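PDB 4MFI: Sn-glycerol-3-phosphate ABC transporter substrate-binding protein UspB from Mycobacterium tuberculosis, which binds glycerophosphocholine outside the membrane and probably delivers it to the membrane-spanning part of an ATP-binding cassette importer. Local coordinates for residues 118-121 / 122-125; 239-242 / 243-247; 319-322 / 323-327; 398-401 / 402-406. All coordinates share one frame; numbering follows the deposited sequence. Where two conformers were deposited one is given.

All four contacts are local, each lying within one or two turns of a single helix, so none closes a long loop, and none nests in or crosses another. From the N terminus, contact 1 comes first, on helix 118-124, followed by contact 2 on helix 232-245, contact 3 on helix 317-330 and contact 4 on helix 391-405. In space they pair differently: contacts 1 and 3 touch, with centres about 10 Å apart, and so do contacts 2 and 4. The two pairs sit on opposite sides of the chain's centre, 45 to 49 Å between centres, consistent with the two-lobed fold of solute-binding proteins. Each pair therefore joins helices distant in sequence within its own half.

Contact 1 (118-121 / 122-125)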
ATOM      1  N   ASP A 118       8.188 -10.976  17.324  1.00 11.07           N
ATOM      2  CA  ASP A 118       9.617 -10.715  17.514  1.00 11.48           C
ATOM      3  C   ASP A 118      10.410 -11.850  18.158  1.00 13.87           C
ATOM      4  O   ASP A 118      11.516 -12.172  17.708  1.00 13.76           O
ATOM      5  CB  ASP A 118       9.805  -9.419  18.291  1.00 13.12           C
ATOM      6  CG  ASP A 118       9.068  -8.271  17.653  1.00 15.81           C
ATOM      7  OD1 ASP A 118       7.837  -8.186  17.855  1.00 15.63           O
ATOM      8  OD2 ASP A 118       9.702  -7.479  16.918  1.00 18.27           O
ATOM      9  N   ASP A 119       9.851 -12.462  19.195  1.00 14.34           N
ATOM     10  CA  ASP A 119      10.520 -13.585  19.837  1.00 15.81           C
ATOM     11  C   ASP A 119      10.660 -14.746  18.860  1.00 14.23           C
ATOM     12  O   ASP A 119      11.726 -15.356  18.760  1.00 15.08           O
ATOM     13  CB  ASP A 119       9.761 -14.028  21.089  1.00 20.66           C
ATOM     14  CG  ASP A 119       9.961 -13.080  22.256  1.00 28.12           C
ATOM     15  OD1 ASP A 119      10.865 -12.222  22.174  1.00 31.74           O
ATOM     16  OD2 ASP A 119       9.222 -13.201  23.258  1.00 31.78           O
ATOM     17  N   LEU A 120       9.588 -15.038  18.131  1.00 14.10           N
ATOM     18  CA  LEU A 120       9.623 -16.089  17.114  1.00 13.57           C
ATOM     19  C   LEU A 120      10.618 -15.798  15.985  1.00 13.28           C
ATOM     20  O   LEU A 120      11.301 -16.714  15.519  1.00 11.96           O
ATOM     21  CB  LEU A 120       8.220 -16.367  16.558  1.00 14.56           C
ATOM     22  CG  LEU A 120       7.253 -17.129  17.464  1.00 18.86           C
ATOM     23  CD1 LEU A 120       5.814 -16.988  16.979  1.00 19.50           C
ATOM     24  CD2 LEU A 120       7.638 -18.593  17.520  1.00 22.02           C
ATOM     25  N   PHE A 121      10.700 -14.538  15.548  1.00 11.62           N
ATOM     26  CA  PHE A 121      11.707 -14.133  14.561  1.00 11.36           C
ATOM     27  C   PHE A 121      13.091 -14.605  15.006  1.00 11.77           C
ATOM     28  O   PHE A 121      13.851 -15.185  14.227  1.00 13.19           O
ATOM     29  CB  PHE A 121      11.764 -12.604  14.422  1.00 10.83           C
ATOM     30  CG  PHE A 121      10.637 -11.987  13.622  1.00  9.92           C
ATOM     31  CD1 PHE A 121       9.850 -12.741  12.760  1.00 10.40           C
ATOM     32  CD2 PHE A 121      10.399 -10.620  13.715  1.00 10.75           C
ATOM     33  CE1 PHE A 121       8.834 -12.140  12.019  1.00 11.44           C
ATOM     34  CE2 PHE A 121       9.395 -10.015  12.975  1.00  9.82           C
ATOM     35  CZ  PHE A 121       8.608 -10.776  12.130  1.00 10.52           C
ATOM     36  N   GLY A 122      13.418 -14.344  16.267  1.00 12.28           N
ATOM     37  CA  GLY A 122      14.735 -14.651  16.787  1.00 12.96           C
ATOM     38  C   GLY A 122      14.942 -16.131  17.039  1.00 14.45           C
ATOM     39  O   GLY A 122      16.066 -16.615  17.000  1.00 19.08           O
ATOM     40  N   GLN A 123      13.855 -16.849  17.304  1.00 13.97           N
ATOM     41  CA  GLN A 123      13.925 -18.281  17.575  1.00 14.62           C
ATOM     42  C   GLN A 123      14.152 -19.059  16.282  1.00 13.88           C
ATOM     43  O   GLN A 123      14.964 -19.989  16.231  1.00 14.22           O
ATOM     44  CB  GLN A 123      12.630 -18.745  18.256  1.00 18.23           C
ATOM     45  CG  GLN A 123      12.515 -20.249  18.460  1.00 22.05           C
ATOM     46  CD  GLN A 123      11.209 -20.647  19.130  1.00 27.08           C
ATOM     47  OE1 GLN A 123      10.555 -19.830  19.781  1.00 28.89           O
ATOM     48  NE2 GLN A 123      10.824 -21.909  18.970  1.00 27.67           N
ATOM     49  N   VAL A 124      13.440 -18.651  15.237  1.00 14.63           N
ATOM     50  CA  VAL A 124      13.471 -19.317  13.940  1.00 14.79           C
ATOM     51  C   VAL A 124      14.649 -18.796  13.101  1.00 13.81           C
ATOM     52  O   VAL A 124      15.085 -19.443  12.144  1.00 15.10           O
ATOM     53  CB  VAL A 124      12.093 -19.139  13.224  1.00 16.71           C
ATOM     54  CG1 VAL A 124      12.117 -19.645  11.787  1.00 18.85           C
ATOM     55  CG2 VAL A 124      11.001 -19.863  14.012  1.00 17.69           C
ATOM     56  N   GLY A 125      15.182 -17.636  13.475  1.00 12.44           N
ATOM     57  CA  GLY A 125      16.314 -17.060  12.767  1.00 12.69           C
ATOM     58  C   GLY A 125      15.929 -16.321  11.496  1.00 11.50           C
ATOM     59  O   GLY A 125      16.623 -16.410  10.478  1.00 14.11           O
TER
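Leu120 and Gln123 stand side by side on the same flank of helix 118-124, their side chains pointing the same way. Leu120 CD2 lies 3.9 Å from Gln123 OE1, a methyl beside an amide oxygen. Gln123 is fully extended, with CG trans to its own backbone N (chi1 174°), which brings the amide level with the leucine methyl. A glutamine suits this place, because its long stem reaches out beside the leucine while the amide ends at an exposed position, where a polar group is at ease.

Val124, one turn after Leu120, leans on its backbone, with CG2 3.5 Å from Leu120 O. That same oxygen takes a nearly straight bond from Val124 N, 2.9 Å away, and a weak one from Gln123 N. Leu120 reaches across to Val321 and Leu324 of helix 317-330. Phe121 leaves the helix in another direction, its buried ring among Val126, Thr128 and Val148, and it too touches Leu324. Asp118 OD1 accepts a hydrogen bond from His145 N.

Gly125 N makes only a weak bond to Phe121 O, 2.9 Å away, and Gly125 adopts positive phi (81°), where a side chain would press on the preceding carbonyl oxygen. A glycine with positive phi just after the last helical residue is a common way for a helix to end, here a short amphipathic helix of an alpha/beta solute-binding lobe.

Contact 2 (239-242 / 243-247); sequences NFYR and NSIHG
Ile245 lays its terminal methyl over one face of the Tyr241 ring, a CH-pi contact one turn apart in which CD1 sits 4.0 Å from the ring centroid, 23° off the normal. The methyl is displaced toward the rim, meeting Tyr241 CE2 at 3.7 Å. In the tyrosine CG lies opposite the backbone N (chi1 163°), which turns the ring to the carbonyl side of its residue, where Ile245 CD1 can come over its face.

Nearer the backbone, Ser244 OG donates a hydrogen bond to Tyr241 O at 2.7 Å, the familiar way for a helical serine to bind the carbonyl three residues back; the weak bond from Ile245 N shares this oxygen. Arg242 and His246 cross at about a right angle, with Arg242 CG 3.9 Å from His246 CD2, and His246 N bonds Arg242 O at 2.9 Å. A water bridges Arg242 NH1 and Asn243 OD1, accepting from the arginine and donating to Asn243 OD1 at 2.7 Å.

Residues 239-245 form the last turns of helix 232-245, an amphipathic helix packed between strand 251-254 and helix 391-405 in one alpha/beta lobe, and His246 follows directly. Polar side chains here bind carbonyls of that neighbouring helix and of Gly406 after it: Tyr241 OH bonds Leu399 O, Arg242 NH2 bonds Gly406 O, and His246 NE2 bonds Ile402 O, which requires a proton on that nitrogen. Trp200 meets Tyr241 edge-to-face, while its NE1 bonds Ser244 OG and thus fixes the serine hydroxyl from the strand side.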
ATOM      1  N   ASN A 239      -5.216  22.618  -0.170  1.00  6.17           N
ATOM      2  CA  ASN A 239      -5.464  23.673  -1.145  1.00  6.58           C
ATOM      3  C   ASN A 239      -4.678  23.502  -2.437  1.00  5.62           C
ATOM      4  O   ASN A 239      -5.163  23.861  -3.498  1.00  6.90           O
ATOM      5  CB  ASN A 239      -5.243  25.052  -0.524  1.00  8.22           C
ATOM      6  CG  ASN A 239      -6.420  25.488   0.324  1.00  9.93           C
ATOM      7  OD1 ASN A 239      -6.286  25.752   1.514  1.00 15.34           O
ATOM      8  ND2 ASN A 239      -7.592  25.546  -0.292  1.00  9.53           N
ATOM      9  N   PHE A 240      -3.483  22.922  -2.358  1.00  5.78           N
ATOM     10  CA  PHE A 240      -2.738  22.564  -3.566  1.00  6.11           C
ATOM     11  C   PHE A 240      -3.584  21.628  -4.434  1.00  4.88           C
ATOM     12  O   PHE A 240      -3.741  21.830  -5.642  1.00  6.60           O
ATOM     13  CB  PHE A 240      -1.418  21.886  -3.187  1.00  7.77           C
ATOM     14  CG  PHE A 240      -0.735  21.207  -4.328  1.00  9.68           C
ATOM     15  CD1 PHE A 240       0.099  21.929  -5.173  1.00 15.74           C
ATOM     16  CD2 PHE A 240      -0.901  19.847  -4.554  1.00 12.70           C
ATOM     17  CE1 PHE A 240       0.750  21.315  -6.226  1.00 19.63           C
ATOM     18  CE2 PHE A 240      -0.255  19.225  -5.633  1.00 13.55           C
ATOM     19  CZ  PHE A 240       0.567  19.965  -6.459  1.00 18.59           C
ATOM     20  N   TYR A 241      -4.138  20.607  -3.790  1.00  5.41           N
ATOM     21  CA  TYR A 241      -5.006  19.642  -4.443  1.00  5.25           C
ATOM     22  C   TYR A 241      -6.274  20.313  -4.986  1.00  4.29           C
ATOM     23  O   TYR A 241      -6.628  20.137  -6.148  1.00  5.52           O
ATOM     24  CB  TYR A 241      -5.324  18.531  -3.436  1.00  5.54           C
ATOM     25  CG  TYR A 241      -6.499  17.643  -3.756  1.00  4.73           C
ATOM     26  CD1 TYR A 241      -7.725  17.846  -3.137  1.00  6.28           C
ATOM     27  CD2 TYR A 241      -6.379  16.571  -4.644  1.00  6.37           C
ATOM     28  CE1 TYR A 241      -8.798  17.021  -3.394  1.00  7.24           C
ATOM     29  CE2 TYR A 241      -7.454  15.739  -4.905  1.00  6.43           C
ATOM     30  CZ  TYR A 241      -8.662  15.974  -4.278  1.00  5.97           C
ATOM     31  OH  TYR A 241      -9.742  15.162  -4.527  1.00  7.07           O
ATOM     32  N   ARG A 242      -6.954  21.096  -4.154  1.00  5.33           N
ATOM     33  CA  ARG A 242      -8.176  21.758  -4.594  1.00  5.67           C
ATOM     34  C   ARG A 242      -7.909  22.691  -5.769  1.00  5.94           C
ATOM     35  O   ARG A 242      -8.688  22.725  -6.725  1.00  6.65           O
ATOM     36  CB  ARG A 242      -8.820  22.538  -3.446  1.00  5.63           C
ATOM     37  CG  ARG A 242     -10.180  23.119  -3.793  1.00  6.95           C
ATOM     38  CD  ARG A 242     -10.801  23.827  -2.589  1.00  8.59           C
ATOM     39  NE  ARG A 242     -12.112  24.360  -2.938  1.00  9.43           N
ATOM     40  CZ  ARG A 242     -12.288  25.481  -3.628  1.00 12.02           C
ATOM     41  NH1 ARG A 242     -11.229  26.187  -4.013  1.00 14.20           N
ATOM     42  NH2 ARG A 242     -13.511  25.895  -3.933  1.00 14.74           N
ATOM     43  N   ASN A 243      -6.819  23.452  -5.698  1.00  6.41           N
ATOM     44  CA  ASN A 243      -6.507  24.404  -6.751  1.00  5.70           C
ATOM     45  C   ASN A 243      -6.115  23.711  -8.047  1.00  5.38           C
ATOM     46  O   ASN A 243      -6.374  24.223  -9.130  1.00  7.02           O
ATOM     47  CB  ASN A 243      -5.404  25.366  -6.313  1.00  7.79           C
ATOM     48  CG  ASN A 243      -5.865  26.326  -5.247  1.00 10.26           C
ATOM     49  OD1 ASN A 243      -7.067  26.540  -5.060  1.00 11.33           O
ATOM     50  ND2 ASN A 243      -4.913  26.929  -4.550  1.00 13.51           N
ATOM     51  N   SER A 244      -5.488  22.544  -7.950  1.00  5.64           N
ATOM     52  CA  SER A 244      -5.128  21.821  -9.167  1.00  5.69           C
ATOM     53  C   SER A 244      -6.377  21.491  -9.982  1.00  5.44           C
ATOM     54  O   SER A 244      -6.347  21.507 -11.217  1.00  6.37           O
ATOM     55  CB  SER A 244      -4.314  20.554  -8.854  1.00  5.67           C
ATOM     56  OG  SER A 244      -5.117  19.529  -8.291  1.00  5.39           O
ATOM     57  N   ILE A 245      -7.478  21.225  -9.286  1.00  6.75           N
ATOM     58  CA  ILE A 245      -8.715  20.799  -9.926  1.00  7.75           C
ATOM     59  C   ILE A 245      -9.597  21.980 -10.295  1.00  9.36           C
ATOM     60  O   ILE A 245     -10.227  21.987 -11.346  1.00 11.52           O
ATOM     61  CB  ILE A 245      -9.496  19.835  -8.997  1.00  7.50           C
ATOM     62  CG1 ILE A 245      -8.686  18.551  -8.770  1.00  8.37           C
ATOM     63  CG2 ILE A 245     -10.868  19.515  -9.565  1.00  9.26           C
ATOM     64  CD1 ILE A 245      -9.167  17.734  -7.550  1.00  7.93           C
ATOM     65  N   HIS A 246      -9.627  22.987  -9.435  0.93  8.63           N
ATOM     66  CA  HIS A 246     -10.553  24.088  -9.618  0.93 10.02           C
ATOM     67  C   HIS A 246      -9.855  25.336 -10.144  0.93 13.77           C
ATOM     68  O   HIS A 246      -9.999  25.664 -11.322  0.93 17.09           O
ATOM     69  CB  HIS A 246     -11.377  24.298  -8.344  0.93 10.47           C
ATOM     70  CG  HIS A 246     -12.181  23.089  -7.978  0.93 10.55           C
ATOM     71  ND1 HIS A 246     -13.336  22.741  -8.642  0.93 12.22           N
ATOM     72  CD2 HIS A 246     -11.961  22.111  -7.069  0.93  9.27           C
ATOM     73  CE1 HIS A 246     -13.808  21.613  -8.141  0.93 10.37           C
ATOM     74  NE2 HIS A 246     -12.989  21.208  -7.187  0.93  9.52           N
ATOM     75  N   GLY A 247      -9.055  25.988  -9.307  1.00 11.74           N
ATOM     76  CA  GLY A 247      -8.451  27.265  -9.657  1.00 13.79           C
ATOM     77  C   GLY A 247      -7.637  27.281 -10.939  1.00 13.35           C
ATOM     78  O   GLY A 247      -7.899  28.076 -11.843  1.00 19.11           O
TER
HETATM   79  O   HOH W   1      -8.444  26.342  -2.795  1.00 13.82           O

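Contact 3 (319-322 / 323-327); sequences RKVN and ALKFI
Val321 and Lys325 make the apolar contact, one turn apart along helix 317-330. The stem of the lysine slants across the valine, bringing Lys325 CE to 3.7 Å from Val321 CG1, while Lys325 CG rests 3.4 Å from Val321 O. With CG on the side facing away from its own carbonyl carbon (chi1 -72°) and every later bond extended, the lysine can use its methylenes as a hydrophobic arm while its ammonium group is carried to the far end of the chain, near Asn322 OD1.

A looser polar approach runs alongside. Asn322 and Lys325 point the same way, and Asn322 OD1 lies 3.8 Å from Lys325 NZ, too long for a hydrogen bond though perhaps mildly attractive.

This is a regular alpha-helix lying against the mixed sheet of one solute-binding lobe, and its composition follows its faces: Ala323 and Phe326 turn to Val97 of strand 97-101, while Lys325 and Asn322 belong to the outer side. The small alanine allows close approach to the strand. Phe326 also meets Phe60 edge-to-face, and Arg319, though largely buried, forms a salt bridge with Asp96.

Backbone bonds bind the two turns together. Ala323 N reaches Arg319 O at 2.9 Å, Leu324 N reaches Lys320 O at 3.0 Å, and Lys325 N reaches Val321 O at 3.0 Å. The last of the set, Phe326 N to Asn322 O, measures 3.1 Å, and all four are close to straight.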
ATOM      1  N   ARG A 319       2.282 -24.840  16.680  1.00 14.60           N
ATOM      2  CA  ARG A 319       1.664 -24.364  15.448  1.00 13.48           C
ATOM      3  C   ARG A 319       2.133 -22.960  15.074  1.00 12.52           C
ATOM      4  O   ARG A 319       2.254 -22.651  13.892  1.00 12.79           O
ATOM      5  CB  ARG A 319       0.135 -24.439  15.516  1.00 14.15           C
ATOM      6  CG  ARG A 319      -0.390 -25.869  15.611  1.00 15.21           C
ATOM      7  CD  ARG A 319      -1.881 -25.972  15.315  1.00 17.05           C
ATOM      8  NE  ARG A 319      -2.175 -25.765  13.898  1.00 17.47           N
ATOM      9  CZ  ARG A 319      -2.166 -26.732  12.984  1.00 17.27           C
ATOM     10  NH1 ARG A 319      -1.881 -27.987  13.333  1.00 17.92           N
ATOM     11  NH2 ARG A 319      -2.443 -26.451  11.719  1.00 16.61           N
ATOM     12  N   LYS A 320       2.415 -22.119  16.067  1.00 11.67           N
ATOM     13  CA  LYS A 320       2.937 -20.780  15.777  1.00 10.78           C
ATOM     14  C   LYS A 320       4.311 -20.847  15.117  1.00 10.98           C
ATOM     15  O   LYS A 320       4.589 -20.120  14.157  1.00 11.22           O
ATOM     16  CB  LYS A 320       3.007 -19.918  17.042  1.00 10.89           C
ATOM     17  CG  LYS A 320       1.656 -19.503  17.572  1.00 11.91           C
ATOM     18  CD  LYS A 320       1.790 -18.579  18.764  1.00 14.57           C
ATOM     19  CE  LYS A 320       0.420 -18.265  19.325  1.00 15.93           C
ATOM     20  NZ  LYS A 320       0.487 -17.448  20.563  1.00 19.97           N
ATOM     21  N   VAL A 321       5.174 -21.715  15.640  1.00 10.62           N
ATOM     22  CA  VAL A 321       6.492 -21.905  15.058  1.00 11.37           C
ATOM     23  C   VAL A 321       6.366 -22.359  13.604  1.00 10.59           C
ATOM     24  O   VAL A 321       7.028 -21.812  12.725  1.00 11.60           O
ATOM     25  CB  VAL A 321       7.317 -22.910  15.877  1.00 12.45           C
ATOM     26  CG1 VAL A 321       8.592 -23.293  15.143  1.00 14.21           C
ATOM     27  CG2 VAL A 321       7.645 -22.310  17.233  1.00 13.79           C
ATOM     28  N   ASN A 322       5.506 -23.340  13.344  1.00 11.37           N
ATOM     29  CA  ASN A 322       5.345 -23.830  11.973  1.00 10.74           C
ATOM     30  C   ASN A 322       4.779 -22.766  11.042  1.00  9.60           C
ATOM     31  O   ASN A 322       5.187 -22.655   9.881  1.00 10.96           O
ATOM     32  CB  ASN A 322       4.477 -25.088  11.938  1.00 12.77           C
ATOM     33  CG  ASN A 322       5.148 -26.270  12.599  1.00 15.38           C
ATOM     34  OD1 ASN A 322       6.377 -26.334  12.678  1.00 18.17           O
ATOM     35  ND2 ASN A 322       4.347 -27.219  13.074  1.00 17.48           N
ATOM     36  N   ALA A 323       3.842 -21.982  11.559  1.00  9.68           N
ATOM     37  CA  ALA A 323       3.259 -20.892  10.792  1.00  9.50           C
ATOM     38  C   ALA A 323       4.328 -19.872  10.390  1.00  8.72           C
ATOM     39  O   ALA A 323       4.350 -19.403   9.244  1.00  9.09           O
ATOM     40  CB  ALA A 323       2.140 -20.232  11.582  1.00 10.09           C
ATOM     41  N   LEU A 324       5.226 -19.541  11.317  1.00  8.76           N
ATOM     42  CA  LEU A 324       6.290 -18.594  10.997  1.00  8.09           C
ATOM     43  C   LEU A 324       7.305 -19.176  10.015  1.00  9.41           C
ATOM     44  O   LEU A 324       7.808 -18.460   9.147  1.00 10.08           O
ATOM     45  CB  LEU A 324       6.995 -18.069  12.254  1.00 10.43           C
ATOM     46  CG  LEU A 324       8.081 -17.038  11.915  1.00 11.81           C
ATOM     47  CD1 LEU A 324       7.467 -15.804  11.244  1.00 11.88           C
ATOM     48  CD2 LEU A 324       8.903 -16.638  13.115  1.00 15.59           C
ATOM     49  N   LYS A 325       7.611 -20.466  10.146  1.00  9.61           N
ATOM     50  CA  LYS A 325       8.479 -21.117   9.163  1.00 10.48           C
ATOM     51  C   LYS A 325       7.910 -20.941   7.757  1.00  9.48           C
ATOM     52  O   LYS A 325       8.646 -20.651   6.803  1.00 11.03           O
ATOM     53  CB  LYS A 325       8.638 -22.604   9.475  1.00 11.78           C
ATOM     54  CG  LYS A 325       9.497 -22.890  10.692  1.00 12.22           C
ATOM     55  CD  LYS A 325       9.456 -24.375  11.044  1.00 16.16           C
ATOM     56  CE  LYS A 325      10.363 -24.698  12.216  1.00 19.98           C
ATOM     57  NZ  LYS A 325      10.217 -26.118  12.644  1.00 22.92           N
ATOM     58  N   PHE A 326       6.598 -21.112   7.628  1.00  9.57           N
ATOM     59  CA  PHE A 326       5.946 -20.909   6.340  1.00  8.59           C
ATOM     60  C   PHE A 326       6.050 -19.463   5.869  1.00  8.41           C
ATOM     61  O   PHE A 326       6.455 -19.197   4.731  1.00  8.37           O
ATOM     62  CB  PHE A 326       4.476 -21.332   6.395  1.00  9.47           C
ATOM     63  CG  PHE A 326       3.742 -21.105   5.104  1.00  9.31           C
ATOM     64  CD1 PHE A 326       3.940 -21.955   4.023  1.00 10.30           C
ATOM     65  CD2 PHE A 326       2.877 -20.028   4.964  1.00 10.45           C
ATOM     66  CE1 PHE A 326       3.276 -21.744   2.830  1.00 10.92           C
ATOM     67  CE2 PHE A 326       2.206 -19.810   3.770  1.00  9.72           C
ATOM     68  CZ  PHE A 326       2.406 -20.672   2.702  1.00 10.40           C
ATOM     69  N   ILE A 327       5.675 -18.530   6.739  1.00  8.29           N
ATOM     70  CA  ILE A 327       5.693 -17.115   6.387  1.00  7.90           C
ATOM     71  C   ILE A 327       7.094 -16.662   6.000  1.00  7.84           C
ATOM     72  O   ILE A 327       7.263 -15.982   4.989  1.00  8.38           O
ATOM     73  CB  ILE A 327       5.166 -16.245   7.544  1.00  8.48           C
ATOM     74  CG1 ILE A 327       3.663 -16.462   7.726  1.00  8.63           C
ATOM     75  CG2 ILE A 327       5.439 -14.774   7.283  1.00  9.81           C
ATOM     76  CD1 ILE A 327       3.123 -15.814   8.976  1.00  9.53           C
TER

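Contact 4 (398-401 / 402-406)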
ATOM      1  N   GLY A 398     -13.826  13.088   2.178  1.00  6.55           N
ATOM      2  CA  GLY A 398     -13.589  14.517   2.273  1.00  7.84           C
ATOM      3  C   GLY A 398     -12.787  15.048   1.099  1.00  6.20           C
ATOM      4  O   GLY A 398     -13.122  16.083   0.520  1.00  7.42           O
ATOM      5  N   LEU A 399     -11.723  14.340   0.739  1.00  6.19           N
ATOM      6  CA  LEU A 399     -10.930  14.727  -0.421  1.00  5.61           C
ATOM      7  C   LEU A 399     -11.759  14.666  -1.703  1.00  5.92           C
ATOM      8  O   LEU A 399     -11.616  15.523  -2.583  1.00  6.94           O
ATOM      9  CB  LEU A 399      -9.689  13.843  -0.531  1.00  5.26           C
ATOM     10  CG  LEU A 399      -8.646  14.107   0.556  1.00  4.61           C
ATOM     11  CD1 LEU A 399      -7.643  12.957   0.633  1.00  6.46           C
ATOM     12  CD2 LEU A 399      -7.931  15.435   0.304  1.00  7.34           C
ATOM     13  N   GLU A 400     -12.641  13.675  -1.809  1.00  6.61           N
ATOM     14  CA  GLU A 400     -13.477  13.578  -2.996  1.00  7.11           C
ATOM     15  C   GLU A 400     -14.484  14.731  -3.061  1.00  7.80           C
ATOM     16  O   GLU A 400     -14.792  15.220  -4.144  1.00  9.38           O
ATOM     17  CB  GLU A 400     -14.181  12.222  -3.084  1.00  8.48           C
ATOM     18  CG  GLU A 400     -14.744  11.944  -4.473  1.00 11.52           C
ATOM     19  CD  GLU A 400     -15.546  10.660  -4.534  1.00 13.40           C
ATOM     20  OE1 GLU A 400     -16.642  10.613  -3.933  1.00 16.90           O
ATOM     21  OE2 GLU A 400     -15.087   9.695  -5.186  1.00 14.22           O
ATOM     22  N   SER A 401     -14.983  15.162  -1.904  0.55  8.08           N
ATOM     23  CA  SER A 401     -15.899  16.301  -1.838  0.55  8.49           C
ATOM     24  C   SER A 401     -15.203  17.597  -2.260  0.55  7.83           C
ATOM     25  O   SER A 401     -15.771  18.413  -2.989  0.55  8.83           O
ATOM     26  CB  SER A 401     -16.453  16.442  -0.420  0.55 10.59           C
ATOM     27  OG  SER A 401     -17.352  17.530  -0.319  0.55 11.08           O
ATOM     28  N   ILE A 402     -13.971  17.781  -1.797  1.00  6.83           N
ATOM     29  CA  ILE A 402     -13.152  18.915  -2.214  1.00  6.71           C
ATOM     30  C   ILE A 402     -12.931  18.857  -3.726  1.00  7.68           C
ATOM     31  O   ILE A 402     -13.089  19.860  -4.432  1.00  8.92           O
ATOM     32  CB  ILE A 402     -11.806  18.934  -1.456  1.00  5.66           C
ATOM     33  CG1 ILE A 402     -12.044  19.232   0.029  1.00  7.70           C
ATOM     34  CG2 ILE A 402     -10.850  19.956  -2.046  1.00  8.25           C
ATOM     35  CD1 ILE A 402     -10.862  18.843   0.922  1.00  8.12           C
ATOM     36  N   GLY A 403     -12.613  17.665  -4.229  1.00  8.01           N
ATOM     37  CA  GLY A 403     -12.335  17.478  -5.645  1.00  8.20           C
ATOM     38  C   GLY A 403     -13.536  17.610  -6.571  1.00  9.33           C
ATOM     39  O   GLY A 403     -13.469  18.326  -7.574  1.00 10.88           O
ATOM     40  N   LEU A 404     -14.629  16.915  -6.259  1.00  8.95           N
ATOM     41  CA  LEU A 404     -15.799  16.913  -7.142  1.00  9.59           C
ATOM     42  C   LEU A 404     -16.700  18.126  -6.977  1.00 11.46           C
ATOM     43  O   LEU A 404     -17.315  18.574  -7.943  1.00 13.83           O
ATOM     44  CB  LEU A 404     -16.644  15.655  -6.934  1.00 10.64           C
ATOM     45  CG  LEU A 404     -16.024  14.333  -7.373  1.00 11.57           C
ATOM     46  CD1 LEU A 404     -16.965  13.198  -7.032  1.00 12.51           C
ATOM     47  CD2 LEU A 404     -15.738  14.349  -8.863  1.00 12.17           C
ATOM     48  N   ARG A 405     -16.798  18.642  -5.755  1.00 10.76           N
ATOM     49  CA  ARG A 405     -17.782  19.682  -5.461  1.00 13.14           C
ATOM     50  C   ARG A 405     -17.149  21.005  -5.051  1.00 11.27           C
ATOM     51  O   ARG A 405     -17.856  21.973  -4.748  1.00 14.97           O
ATOM     52  CB  ARG A 405     -18.748  19.198  -4.380  1.00 18.33           C
ATOM     53  CG  ARG A 405     -19.591  18.021  -4.828  1.00 25.89           C
ATOM     54  CD  ARG A 405     -20.712  17.725  -3.845  1.00 32.73           C
ATOM     55  NE  ARG A 405     -20.386  16.635  -2.928  1.00 37.69           N
ATOM     56  CZ  ARG A 405     -19.877  16.800  -1.710  1.00 40.16           C
ATOM     57  NH1 ARG A 405     -19.621  18.020  -1.248  1.00 40.34           N
ATOM     58  NH2 ARG A 405     -19.622  15.742  -0.953  1.00 41.54           N
ATOM     59  N   GLY A 406     -15.822  21.050  -5.046  1.00 10.03           N
ATOM     60  CA  GLY A 406     -15.117  22.265  -4.681  1.00  9.86           C
ATOM     61  C   GLY A 406     -15.326  22.678  -3.239  1.00  9.32           C
ATOM     62  O   GLY A 406     -15.242  23.863  -2.917  1.00 12.09           O
TER
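Glu400 runs alongside Leu404, one turn later on helix 391-405, and its atoms can be followed outward. The bond to CB heads away from the next turn, but CG then lies trans to the backbone N (chi1 -164°), which swings the chain back beside the leucine. There CG meets Leu404 CD1 at 3.6 Å, and CD is 3.8 Å from the same methyl. OE1 passes it at 4.0 Å, whereas OE2 accepts a hydrogen bond from Ala203 N. Glutamate suits the place because its methylenes pack on an exposed leucine while the carboxylate has a backbone N-H partner in the loop at Ala203. Leu404 N also binds Glu400 O at 2.7 Å.

Helix 391-405 is amphipathic, and its buried side packs on helices 232-245 and 409-427 within one lobe of the solute-binding fold. Ile402 belongs to that side: its CG1 lies 3.4 Å from Gly398 O, and its side chain touches Val409, Thr412 and Phe413.

Toward the end, the Arg405 chain bends at CG-CD and brings its guanidinium back, with Ser401 CA over one face near the rim in the conformer given. The serine was modelled in two conformations, so the short approach of its hydroxyl to the guanidinium is doubtful. Arg405 N bonds Ser401 O at 3.0 Å, from above the carbonyl plane. Gly406 then leaves helical angles with positive phi (65°), a conformation that favours glycine.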